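Local atomic coordinates of phenol hydroxylase component phN (Pseudomonas stutzeri, PDB entry 3U52), a protein that probably serves as the diiron oxygenase component of a phenol hydroxylase, using molecular oxygen to hydroxylate phenol and related aromatics. Residues Q86-A91 with K154-L159; H147-Y152 with M220-F225. All coordinates share one frame; numbering follows the deposited sequence.

Both contacts use helix 125-155, and both are buried, although neither lies at the centre of the chain. Contact 2 joins the late turns of this helix to the start of helix 220-250, two members of the helical bundle that carries the iron ligands. Contact 1 lies about 11 Å away, centre to centre, where the same helix ends and its following loop meets the loop after helix 58-81. The two meet directly, Ile-88 CG2 lying 3.5 Å from Tyr-152 OH. Neither has a hydrogen bond across its segments: contact 1 is sparse apolar packing beside a copper ion, whereas contact 2 is larger, packs helix on helix and lines a xenon site.

Contact 1: Q86-A91 with K154-L159; sequences QNISDA and KHFNGL. With CU (copper (II) ion), chain J.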
# COMPACT_ATOMS: atom_id res chain seq x y z
N GLN A 86 6.83 -10.03 -14.44
CA GLN A 86 6.37 -10.51 -15.74
C GLN A 86 5.84 -9.39 -16.63
O GLN A 86 5.70 -9.58 -17.83
CB GLN A 86 5.35 -11.63 -15.56
CG GLN A 86 5.91 -12.84 -14.73
CD GLN A 86 4.90 -13.95 -14.60
OE1 GLN A 86 3.70 -13.73 -14.84
NE2 GLN A 86 5.35 -15.14 -14.20
N ASN A 87 5.60 -8.22 -16.05
CA ASN A 87 5.02 -7.10 -16.81
C ASN A 87 6.01 -6.04 -17.28
O ASN A 87 5.60 -5.06 -17.89
CB ASN A 87 3.91 -6.42 -16.01
CG ASN A 87 2.78 -7.39 -15.66
OD1 ASN A 87 2.19 -7.33 -14.58
ND2 ASN A 87 2.49 -8.29 -16.59
N ILE A 88 7.30 -6.26 -17.06
CA ILE A 88 8.30 -5.36 -17.63
C ILE A 88 8.32 -5.49 -19.16
O ILE A 88 7.81 -6.47 -19.71
CB ILE A 88 9.73 -5.54 -17.02
CG1 ILE A 88 10.27 -6.97 -17.21
CG2 ILE A 88 9.79 -5.07 -15.52
CD1 ILE A 88 11.72 -7.16 -16.73
N SER A 89 8.86 -4.49 -19.84
CA SER A 89 8.88 -4.45 -21.31
C SER A 89 9.62 -5.68 -21.92
O SER A 89 9.13 -6.28 -22.89
CB SER A 89 9.51 -3.14 -21.78
OG SER A 89 10.77 -2.97 -21.14
N ASP A 90 10.76 -6.04 -21.33
CA ASP A 90 11.66 -7.13 -21.83
C ASP A 90 12.71 -7.38 -20.77
O ASP A 90 13.10 -6.46 -20.04
CB ASP A 90 12.39 -6.68 -23.11
CG ASP A 90 13.23 -7.81 -23.72
OD1 ASP A 90 14.45 -7.84 -23.54
OD2 ASP A 90 12.62 -8.73 -24.31
N ALA A 91 13.18 -8.62 -20.67
CA ALA A 91 14.16 -8.98 -19.65
C ALA A 91 15.50 -8.22 -19.83
O ALA A 91 16.25 -8.12 -18.85
CB ALA A 91 14.41 -10.46 -19.63
N LYS A 154 15.11 -12.92 -7.17
CA LYS A 154 14.58 -14.30 -7.25
C LYS A 154 14.39 -14.85 -8.66
O LYS A 154 14.31 -16.09 -8.83
CB LYS A 154 13.26 -14.40 -6.50
CG LYS A 154 13.42 -13.95 -5.05
CD LYS A 154 12.16 -14.14 -4.25
CE LYS A 154 12.31 -13.46 -2.91
NZ LYS A 154 11.16 -13.83 -2.01
N HIS A 155 14.30 -13.98 -9.66
CA HIS A 155 13.89 -14.42 -11.00
C HIS A 155 14.90 -14.14 -12.11
O HIS A 155 14.71 -14.61 -13.25
CB HIS A 155 12.54 -13.80 -11.39
CG HIS A 155 11.40 -14.35 -10.59
ND1 HIS A 155 10.83 -15.57 -10.86
CD2 HIS A 155 10.78 -13.88 -9.48
CE1 HIS A 155 9.90 -15.84 -9.96
NE2 HIS A 155 9.83 -14.82 -9.12
N PHE A 156 15.91 -13.33 -11.79
CA PHE A 156 16.92 -12.89 -12.77
C PHE A 156 18.35 -13.02 -12.20
O PHE A 156 18.53 -13.06 -10.99
CB PHE A 156 16.65 -11.44 -13.25
CG PHE A 156 15.32 -11.27 -13.97
CD1 PHE A 156 15.20 -11.58 -15.33
CD2 PHE A 156 14.19 -10.87 -13.27
CE1 PHE A 156 13.96 -11.46 -15.99
CE2 PHE A 156 12.94 -10.71 -13.90
CZ PHE A 156 12.82 -11.00 -15.28
N ASN A 157 19.37 -13.07 -13.07
CA ASN A 157 20.73 -13.35 -12.60
C ASN A 157 21.43 -12.02 -12.40
O ASN A 157 20.89 -11.00 -12.79
CB ASN A 157 21.46 -14.27 -13.60
CG ASN A 157 20.92 -15.73 -13.57
OD1 ASN A 157 20.66 -16.26 -12.50
ND2 ASN A 157 20.72 -16.34 -14.75
N GLY A 158 22.57 -12.01 -11.72
CA GLY A 158 23.38 -10.82 -11.64
C GLY A 158 23.00 -9.84 -10.52
O GLY A 158 23.66 -8.82 -10.36
N LEU A 159 21.99 -10.16 -9.73
CA LEU A 159 21.55 -9.26 -8.66
C LEU A 159 21.92 -9.82 -7.29
O LEU A 159 21.60 -9.21 -6.29
CB LEU A 159 20.01 -9.05 -8.73
CG LEU A 159 19.53 -8.25 -9.93
CD1 LEU A 159 18.49 -9.00 -10.69
CD2 LEU A 159 18.98 -6.94 -9.44
CU CU J . 11.49 -16.47 -12.63
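His-155 ND1 binds the copper ion at 2.1 Å, next in sequence to Phe-156, whose ring makes the contact with Ile-88 and Ala-91. His-494 NE2, from the C-terminal helix 490-498, is the second protein ligand of the copper. The His-155 ring is further held by a stack with His-85 and a tilted meeting with His-151. Phe-156 has nearly the same first torsion as His-155 (chi1 -62° against -69°, CG anti to the carbonyl carbon in both); it is the backbone, leaving the helix at Phe-156 in an extended conformation, that points its ring to the 86-91 loop. Its CE1 comes within 3.8 Å of Ala-91 CB, while CZ sits 4.2 Å from Ile-88 CD1, and both methyls approach the ring obliquely. In fold terms this is the end of helix 125-155, which supplies Glu-138 and His-141 to the diiron site of the hydroxylase bundle, packed against the loop that connects helices 58-81 and 94-103. An extended end of Ile-88 (chi2 175°) carries CD1 to the ring. Val-94, on helix 94-103, touches both Ile-88 and Phe-156, and Trp-495 covers Ile-88 and Ala-91 from helix 490-498.

Contact 2: H147-Y152 with M220-F225; sequences HAMSHY and MATVTF. With XE (xenon), chain V.
Met-149 reaches Thr-222 through a doubled-back side chain. Its CB starts away from the 220-225 helix, and CG, anti to the carbonyl carbon (chi1 -70°), leads into bends at chi2 and chi3 that swing the tip round. CG and SD stay farther from the xenon than the tip does, while Leu-97 and Ile-101 of helix 94-103 pack on the side chain. The terminal CE arrives at 3.3 Å from Thr-222 OG1 and 3.7 Å from the xenon. Ala-148 CB and Phe-225 CD2 each lie 4.0 Å from the xenon. Behind them the helices run nearly antiparallel (174°), their axes 9.4 Å apart. The backbones come nearest at two alanines, with Ala-148 CA 5.8 Å from Ala-221 CA. Ala-221 CB rests 4.0 Å from Ala-148 O and also lies near the plane of the Tyr-152 ring, at its CE1 edge. Asp-219, just before helix 220-250, gathers the polar ends, its OD1 hydrogen-bonded to Tyr-152 OH and its OD2 to Thr-222 OG1. With that partner for its hydroxyl, Thr-222 OG1, 3.9 Å from the xenon, is a polar atom among methyl and aromatic carbons in a largely apolar site, of a kind that might also suit other small nonpolar molecules such as dioxygen.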
# COMPACT_ATOMS: atom_id res chain seq x y z
N HIS A 147 14.99 -4.04 -0.66
CA HIS A 147 13.66 -4.66 -0.62
C HIS A 147 13.02 -4.60 -1.99
O HIS A 147 12.39 -5.57 -2.41
CB HIS A 147 12.80 -4.03 0.50
CG HIS A 147 13.32 -4.36 1.87
ND1 HIS A 147 13.21 -3.50 2.94
CD2 HIS A 147 13.90 -5.48 2.35
CE1 HIS A 147 13.74 -4.06 4.01
NE2 HIS A 147 14.18 -5.26 3.67
N ALA A 148 13.23 -3.49 -2.71
CA ALA A 148 12.66 -3.29 -4.06
C ALA A 148 13.15 -4.33 -5.05
O ALA A 148 12.37 -4.85 -5.84
CB ALA A 148 12.94 -1.87 -4.62
N MET A 149 14.46 -4.58 -5.02
CA MET A 149 15.16 -5.47 -5.94
C MET A 149 15.01 -6.95 -5.56
O MET A 149 15.33 -7.84 -6.35
CB MET A 149 16.64 -5.13 -5.99
CG MET A 149 16.99 -3.78 -6.67
SD MET A 149 16.24 -3.78 -8.32
CE MET A 149 14.74 -2.82 -8.18
N SER A 150 14.49 -7.20 -4.37
CA SER A 150 14.46 -8.52 -3.81
C SER A 150 13.79 -9.52 -4.73
O SER A 150 14.29 -10.61 -4.96
CB SER A 150 13.72 -8.50 -2.48
OG SER A 150 14.00 -9.70 -1.81
N HIS A 151 12.66 -9.11 -5.29
CA HIS A 151 11.84 -10.00 -6.08
C HIS A 151 12.51 -10.19 -7.45
O HIS A 151 12.42 -11.27 -8.03
CB HIS A 151 10.42 -9.42 -6.23
CG HIS A 151 9.46 -10.33 -6.95
ND1 HIS A 151 8.95 -11.47 -6.37
CD2 HIS A 151 8.97 -10.29 -8.21
CE1 HIS A 151 8.13 -12.06 -7.22
NE2 HIS A 151 8.12 -11.36 -8.35
N TYR A 152 13.23 -9.18 -7.92
CA TYR A 152 13.97 -9.31 -9.20
C TYR A 152 15.10 -10.33 -9.07
O TYR A 152 15.34 -11.14 -9.97
CB TYR A 152 14.48 -7.98 -9.75
CG TYR A 152 13.38 -7.10 -10.33
CD1 TYR A 152 12.88 -6.01 -9.63
CD2 TYR A 152 12.88 -7.35 -11.63
CE1 TYR A 152 11.87 -5.19 -10.20
CE2 TYR A 152 11.88 -6.59 -12.18
CZ TYR A 152 11.38 -5.50 -11.48
OH TYR A 152 10.38 -4.75 -12.06
N MET A 220 7.02 -1.44 -11.73
CA MET A 220 6.25 -0.76 -10.71
C MET A 220 7.00 -0.60 -9.40
O MET A 220 6.85 0.43 -8.74
CB MET A 220 4.96 -1.51 -10.45
CG MET A 220 4.09 -0.85 -9.38
SD MET A 220 2.59 -1.84 -9.04
CE MET A 220 1.84 -1.88 -10.67
N ALA A 221 7.81 -1.58 -9.04
CA ALA A 221 8.62 -1.48 -7.81
C ALA A 221 9.56 -0.29 -7.79
O ALA A 221 9.60 0.48 -6.82
CB ALA A 221 9.39 -2.78 -7.57
N THR A 222 10.35 -0.16 -8.85
CA THR A 222 11.33 0.93 -8.97
C THR A 222 10.61 2.30 -9.05
O THR A 222 10.99 3.30 -8.36
CB THR A 222 12.32 0.63 -10.16
OG1 THR A 222 13.04 -0.60 -9.90
CG2 THR A 222 13.32 1.80 -10.42
N VAL A 223 9.54 2.38 -9.83
CA VAL A 223 8.92 3.68 -9.99
C VAL A 223 8.30 4.13 -8.65
O VAL A 223 8.36 5.32 -8.30
CB VAL A 223 7.98 3.79 -11.20
CG1 VAL A 223 6.66 3.12 -10.92
CG2 VAL A 223 7.75 5.26 -11.50
N THR A 224 7.79 3.18 -7.88
CA THR A 224 7.19 3.43 -6.57
C THR A 224 8.29 3.88 -5.60
O THR A 224 8.10 4.80 -4.82
CB THR A 224 6.48 2.17 -6.02
OG1 THR A 224 5.42 1.83 -6.93
CG2 THR A 224 5.89 2.42 -4.61
N PHE A 225 9.44 3.18 -5.62
CA PHE A 225 10.56 3.67 -4.85
C PHE A 225 10.88 5.13 -5.26
O PHE A 225 11.01 5.99 -4.40
CB PHE A 225 11.83 2.82 -4.98
CG PHE A 225 13.03 3.55 -4.45
CD1 PHE A 225 13.18 3.72 -3.06
CD2 PHE A 225 13.93 4.18 -5.30
CE1 PHE A 225 14.24 4.48 -2.54
CE2 PHE A 225 14.99 4.95 -4.79
CZ PHE A 225 15.14 5.10 -3.41
XE XE V . 15.11 0.61 -6.80